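Local coordinates for enhancer of mRNA-decapping protein 4 homolog (Drosophila melanogaster, PDB 2VXG) that seems to take part in mRNA decapping during mRNA degradation and is required for silencing a subset of endogenous miRNA targets, this chain being its C-terminal region, at residues T39-A44 and Q76-E81; Q63-M68 and T102-N107. All coordinates share one frame; numbering follows the deposited sequence.

In the fold
From the N terminus the chain runs through helices 2-13, 16-25 and 29-38 before it meets the first half of interaction 1 at residues 39-44, the turn into the short helix 41-44. Helix 54-66 follows and supplies the first half of interaction 2. Helix 73-85, running back against helix 54-66, closes interaction 1 over 31 intervening residues; helix 91-114 then closes interaction 2 over 33. The two loops cross, since residues 63-68 lie between the halves of interaction 1. The centres, about 17 Å apart, fall on opposite sides of the chain's centre. Helices 54-66 and 73-85 join them directly, Leu79 CD2 lying 3.6 Å from Ile64 CG2.

Interaction 1. Residues T39-A44 and Q76-E81; sequences TDSNQA and QRYLNE
Ser41 reaches from the first turn of helix 41-44 to the hydroxyl of Tyr78 on helix 73-85, and this pair forms the tight part of the contact. Ser41 OG donates to Tyr78 OH over 3.0 Å. A chi1 of -45° swings OG to the side of its own backbone N, opposite the carbonyl carbon, where it meets both the phenol oxygen and the guanidinium of Arg77. The phenol is buried: Leu60 and Ile64 of helix 54-66 pack on its side chain, and the ring of Phe45 meets it with the planes about 60° apart. In this all-helical C-terminal region of Ge-1, whose sequence family is grouped with the TPR clan, the contact ties the turn after helix 29-38 to helix 73-85. A phenylalanine in place of Tyr78 would probably leave the Ser41 hydroxyl without the acceptor it now uses, losing the one clear hydrogen bond across this contact. Looser packing surrounds that bond: Thr39 OG1 stands 3.6 Å from Tyr78 OH, and Ala44 CB lies 4.5 Å from Tyr78 CE1. The solvent-facing side belongs to Arg77, an exposed residue that nonetheless lies close. Its chain bends at chi2 and chi3, bringing NH1 to 3.0 Å and NH2 to 3.2 Å from Ser41 OG. One guanidinium face has Tyr78 CE2 3.9 Å above it, offset toward the rim. Farther out, exposed Asp40 N-caps helix 41-44: its OD1 takes the backbone N of Asn42 at 3.0 Å, from 37° out of the carboxylate plane, and Asn42 ND2 adds a weak bond to the same oxygen.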
loop_
_atom_site.group_PDB
_atom_site.type_symbol
_atom_site.label_atom_id
_atom_site.label_comp_id
_atom_site.label_asym_id
_atom_site.label_seq_id
_atom_site.Cartn_x
_atom_site.Cartn_y
_atom_site.Cartn_z
ATOM N N THR A 39 -9.685 -7.836 -3.719
ATOM C CA THR A 39 -10.401 -7.172 -2.626
ATOM C C THR A 39 -11.201 -6.026 -3.207
ATOM O O THR A 39 -10.845 -5.463 -4.228
ATOM C CB THR A 39 -9.510 -6.742 -1.365
ATOM O OG1 THR A 39 -9.527 -5.322 -1.146
ATOM C CG2 THR A 39 -8.119 -7.257 -1.433
ATOM N N ASP A 40 -12.322 -5.740 -2.567
ATOM C CA ASP A 40 -13.188 -4.659 -2.995
ATOM C C ASP A 40 -12.595 -3.392 -2.402
ATOM O O ASP A 40 -12.620 -3.204 -1.188
ATOM C CB ASP A 40 -14.601 -4.903 -2.495
ATOM C CG ASP A 40 -15.611 -3.918 -3.065
ATOM O OD1 ASP A 40 -15.240 -2.807 -3.503
ATOM O OD2 ASP A 40 -16.802 -4.280 -3.069
ATOM N N SER A 41 -12.059 -2.534 -3.260
ATOM C CA SER A 41 -11.468 -1.264 -2.832
ATOM C C SER A 41 -12.436 -0.358 -2.053
ATOM O O SER A 41 -12.005 0.469 -1.248
ATOM C CB SER A 41 -10.946 -0.506 -4.048
ATOM O OG SER A 41 -10.236 -1.406 -4.893
ATOM N N ASN A 42 -13.731 -0.508 -2.299
ATOM C CA ASN A 42 -14.719 0.283 -1.573
ATOM C C ASN A 42 -15.040 -0.318 -0.200
ATOM O O ASN A 42 -15.532 0.390 0.671
ATOM C CB ASN A 42 -15.966 0.537 -2.424
ATOM C CG ASN A 42 -15.616 1.172 -3.775
ATOM O OD1 ASN A 42 -15.626 2.399 -3.931
ATOM N ND2 ASN A 42 -15.229 0.329 -4.740
ATOM N N GLN A 43 -14.729 -1.599 0.004
ATOM C CA GLN A 43 -14.624 -2.153 1.365
ATOM C C GLN A 43 -13.297 -1.699 1.999
ATOM O O GLN A 43 -13.270 -1.157 3.123
ATOM C CB GLN A 43 -14.733 -3.695 1.371
ATOM C CG GLN A 43 -16.116 -4.232 0.918
ATOM C CD GLN A 43 -16.349 -5.732 1.208
ATOM O OE1 GLN A 43 -15.976 -6.253 2.265
ATOM N NE2 GLN A 43 -16.992 -6.415 0.265
ATOM N N ALA A 44 -12.199 -1.906 1.279
ATOM C CA ALA A 44 -10.878 -1.614 1.815
ATOM C C ALA A 44 -10.819 -0.176 2.302
ATOM O O ALA A 44 -10.402 0.081 3.425
ATOM C CB ALA A 44 -9.781 -1.888 0.769
ATOM N N GLN A 76 -0.273 1.680 -7.603
ATOM C CA GLN A 76 -0.248 3.141 -7.426
ATOM C C GLN A 76 -1.518 3.604 -6.787
ATOM O O GLN A 76 -1.510 4.395 -5.871
ATOM C CB GLN A 76 -0.102 3.901 -8.739
ATOM C CG GLN A 76 0.018 5.464 -8.572
ATOM C CD GLN A 76 1.068 5.901 -7.535
ATOM O OE1 GLN A 76 2.097 5.259 -7.387
ATOM N NE2 GLN A 76 0.799 7.012 -6.811
ATOM N N ARG A 77 -2.630 3.102 -7.311
ATOM C CA ARG A 77 -3.930 3.483 -6.814
ATOM C C ARG A 77 -4.089 3.078 -5.351
ATOM O O ARG A 77 -4.607 3.862 -4.547
ATOM C CB ARG A 77 -5.020 2.896 -7.723
ATOM C CG ARG A 77 -6.387 3.455 -7.497
ATOM C CD ARG A 77 -7.224 2.603 -6.568
ATOM N NE ARG A 77 -7.499 1.287 -7.156
ATOM C CZ ARG A 77 -8.625 0.608 -7.016
ATOM N NH1 ARG A 77 -9.647 1.115 -6.319
ATOM N NH2 ARG A 77 -8.730 -0.589 -7.600
ATOM N N TYR A 78 -3.621 1.875 -4.976
ATOM C CA TYR A 78 -3.531 1.522 -3.543
ATOM C C TYR A 78 -2.588 2.375 -2.735
ATOM O O TYR A 78 -2.883 2.654 -1.581
ATOM C CB TYR A 78 -3.221 0.035 -3.303
ATOM C CG TYR A 78 -4.521 -0.761 -3.284
ATOM C CD1 TYR A 78 -5.089 -1.205 -2.082
ATOM C CD2 TYR A 78 -5.205 -1.006 -4.464
ATOM C CE1 TYR A 78 -6.303 -1.916 -2.080
ATOM C CE2 TYR A 78 -6.408 -1.695 -4.478
ATOM C CZ TYR A 78 -6.955 -2.145 -3.285
ATOM O OH TYR A 78 -8.166 -2.836 -3.302
ATOM N N LEU A 79 -1.451 2.775 -3.310
ATOM C CA LEU A 79 -0.554 3.699 -2.604
ATOM C C LEU A 79 -1.288 5.000 -2.353
ATOM O O LEU A 79 -1.218 5.534 -1.258
ATOM C CB LEU A 79 0.688 4.037 -3.416
ATOM C CG LEU A 79 1.782 3.005 -3.478
ATOM C CD1 LEU A 79 2.947 3.667 -4.232
ATOM C CD2 LEU A 79 2.126 2.508 -2.073
ATOM N N ASN A 80 -1.945 5.497 -3.393
ATOM C CA ASN A 80 -2.816 6.685 -3.290
ATOM C C ASN A 80 -3.851 6.569 -2.171
ATOM O O ASN A 80 -3.915 7.423 -1.299
ATOM C CB ASN A 80 -3.549 6.951 -4.605
ATOM C CG ASN A 80 -2.626 7.502 -5.722
ATOM O OD1 ASN A 80 -1.502 7.926 -5.467
ATOM N ND2 ASN A 80 -3.124 7.491 -6.970
ATOM N N GLU A 81 -4.683 5.528 -2.238
ATOM C CA GLU A 81 -5.765 5.338 -1.259
ATOM C C GLU A 81 -5.249 5.073 0.122
ATOM O O GLU A 81 -5.767 5.633 1.069
ATOM C CB GLU A 81 -6.714 4.215 -1.634
ATOM C CG GLU A 81 -7.456 4.427 -2.910
ATOM C CD GLU A 81 -8.593 5.400 -2.874
ATOM O OE1 GLU A 81 -8.970 5.971 -1.813
ATOM O OE2 GLU A 81 -9.143 5.586 -3.980
#

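Interaction 2. Residues Q63-M68 and T102-N107; sequences QISADM and TELYRN
Ser65 of helix 54-66 points its CB at helix 91-114 and is nearest in backbone to Leu104, the two CA atoms being 6.0 Å apart. CB presses on Leu104 CD1 at 3.5 Å, tighter than usual for two carbons, and has Asn107 CB on another flank at 4.2 Å. At the tip, OG lies 3.7 Å from the same leucine methyl. With chi1 at 73° this oxygen sits between its own N and carbonyl carbon; it hydrogen-bonds the backbone O of Ile61 one turn earlier, so its polar partner lies within its own helix, and toward Leu104 it makes van der Waals contact. In the leucine, CG lies opposite the backbone N, and the turn at chi2 (64°) then brings CD1 to the serine. Asn107, one turn on from Leu104, brings its CB to 3.2 Å from the Ser65 carbonyl O. Three residues on from Ser65, Met68 points back to the interface: its CB is directed toward helix 91-114, and SD ends 4.0 Å from Asn107 O. The small serine is consistent with the close approach of the two backbones here. Helix 121-134 flanks the interface, Val124 touching Met68 and Ile131 touching Leu104, while Ile64, next to Ser65 in sequence, faces helix 73-85 and meets Lys75 there, so helix 54-66 touches both helices 73-85 and 91-114, on different flanks.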
loop_
_atom_site.group_PDB
_atom_site.type_symbol
_atom_site.label_atom_id
_atom_site.label_comp_id
_atom_site.label_asym_id
_atom_site.label_seq_id
_atom_site.Cartn_x
_atom_site.Cartn_y
_atom_site.Cartn_z
ATOM N N GLN A 63 5.404 -2.057 1.633
ATOM C CA GLN A 63 5.651 -3.213 0.800
ATOM C C GLN A 63 5.529 -2.923 -0.707
ATOM O O GLN A 63 6.355 -3.388 -1.491
ATOM C CB GLN A 63 4.743 -4.374 1.200
ATOM C CG GLN A 63 5.108 -4.888 2.608
ATOM C CD GLN A 63 4.745 -6.308 2.850
ATOM O OE1 GLN A 63 4.492 -7.074 1.933
ATOM N NE2 GLN A 63 4.677 -6.673 4.127
ATOM N N ILE A 64 4.512 -2.162 -1.079
ATOM C CA ILE A 64 4.285 -1.781 -2.465
ATOM C C ILE A 64 5.496 -0.926 -2.938
ATOM O O ILE A 64 6.018 -1.132 -4.049
ATOM C CB ILE A 64 2.963 -1.011 -2.665
ATOM C CG1 ILE A 64 1.744 -1.923 -2.444
ATOM C CG2 ILE A 64 2.932 -0.401 -4.112
ATOM C CD1 ILE A 64 0.402 -1.186 -2.413
ATOM N N SER A 65 5.910 0.024 -2.101
ATOM C CA SER A 65 6.989 0.957 -2.462
ATOM C C SER A 65 8.399 0.402 -2.292
ATOM O O SER A 65 9.368 0.974 -2.840
ATOM C CB SER A 65 6.895 2.278 -1.723
ATOM O OG SER A 65 7.240 2.201 -0.357
ATOM N N ALA A 66 8.535 -0.659 -1.501
ATOM C CA ALA A 66 9.844 -1.307 -1.299
ATOM C C ALA A 66 10.408 -1.833 -2.616
ATOM O O ALA A 66 11.627 -2.002 -2.762
ATOM C CB ALA A 66 9.732 -2.478 -0.285
ATOM N N ASP A 67 9.523 -2.168 -3.540
ATOM C CA ASP A 67 9.930 -2.682 -4.808
ATOM C C ASP A 67 9.026 -2.197 -5.899
ATOM O O ASP A 67 8.014 -2.826 -6.189
ATOM C CB ASP A 67 9.963 -4.216 -4.792
ATOM C CG ASP A 67 10.343 -4.796 -6.125
ATOM O OD1 ASP A 67 10.999 -4.093 -6.933
ATOM O OD2 ASP A 67 9.996 -5.976 -6.364
ATOM N N MET A 68 9.441 -1.101 -6.550
ATOM C CA MET A 68 8.678 -0.452 -7.592
ATOM C C MET A 68 9.280 -0.668 -8.983
ATOM O O MET A 68 9.079 0.159 -9.887
ATOM C CB MET A 68 8.609 1.056 -7.298
ATOM C CG MET A 68 8.024 1.366 -5.909
ATOM S SD MET A 68 7.873 3.125 -5.491
ATOM C CE MET A 68 6.613 3.625 -6.660
ATOM N N THR A 102 8.772 8.771 5.041
ATOM C CA THR A 102 10.125 9.161 4.653
ATOM C C THR A 102 10.749 8.103 3.709
ATOM O O THR A 102 11.419 8.434 2.718
ATOM C CB THR A 102 10.991 9.342 5.923
ATOM O OG1 THR A 102 10.494 10.459 6.669
ATOM C CG2 THR A 102 12.435 9.565 5.583
ATOM N N GLU A 103 10.538 6.829 4.040
ATOM C CA GLU A 103 11.014 5.737 3.202
ATOM C C GLU A 103 10.201 5.596 1.903
ATOM O O GLU A 103 10.774 5.316 0.855
ATOM C CB GLU A 103 10.981 4.418 3.987
ATOM C CG GLU A 103 11.770 3.263 3.360
ATOM C CD GLU A 103 13.295 3.532 3.139
ATOM O OE1 GLU A 103 13.840 4.509 3.665
ATOM O OE2 GLU A 103 13.959 2.725 2.436
ATOM N N LEU A 104 8.884 5.793 1.979
ATOM C CA LEU A 104 8.029 5.843 0.803
ATOM C C LEU A 104 8.538 6.929 -0.150
ATOM O O LEU A 104 8.713 6.695 -1.339
ATOM C CB LEU A 104 6.563 6.117 1.201
ATOM C CG LEU A 104 5.636 6.494 0.035
ATOM C CD1 LEU A 104 5.476 5.351 -0.967
ATOM C CD2 LEU A 104 4.276 6.980 0.522
ATOM N N TYR A 105 8.793 8.116 0.406
ATOM C CA TYR A 105 9.339 9.224 -0.359
ATOM C C TYR A 105 10.641 8.889 -1.078
ATOM O O TYR A 105 10.783 9.173 -2.262
ATOM C CB TYR A 105 9.579 10.432 0.555
ATOM C CG TYR A 105 9.751 11.696 -0.247
ATOM C CD1 TYR A 105 8.666 12.503 -0.531
ATOM C CD2 TYR A 105 11.001 12.067 -0.733
ATOM C CE1 TYR A 105 8.800 13.625 -1.248
ATOM C CE2 TYR A 105 11.154 13.202 -1.474
ATOM C CZ TYR A 105 10.035 13.980 -1.736
ATOM O OH TYR A 105 10.157 15.114 -2.467
ATOM N N ARG A 106 11.558 8.269 -0.325
ATOM C CA ARG A 106 12.892 7.890 -0.789
ATOM C C ARG A 106 12.768 6.866 -1.914
ATOM O O ARG A 106 13.414 6.984 -2.939
ATOM C CB ARG A 106 13.751 7.371 0.413
ATOM C CG ARG A 106 15.262 7.019 0.148
ATOM C CD ARG A 106 16.115 7.141 1.482
ATOM N NE ARG A 106 17.492 6.620 1.440
ATOM C CZ ARG A 106 18.632 7.327 1.314
ATOM N NH1 ARG A 106 18.643 8.646 1.142
ATOM N NH2 ARG A 106 19.793 6.687 1.316
ATOM N N ASN A 107 11.898 5.869 -1.730
ATOM C CA ASN A 107 11.620 4.916 -2.789
ATOM C C ASN A 107 10.994 5.501 -4.043
ATOM O O ASN A 107 11.318 5.063 -5.163
ATOM C CB ASN A 107 10.739 3.763 -2.267
ATOM C CG ASN A 107 11.521 2.794 -1.409
ATOM O OD1 ASN A 107 11.110 2.433 -0.308
ATOM N ND2 ASN A 107 12.648 2.382 -1.897
#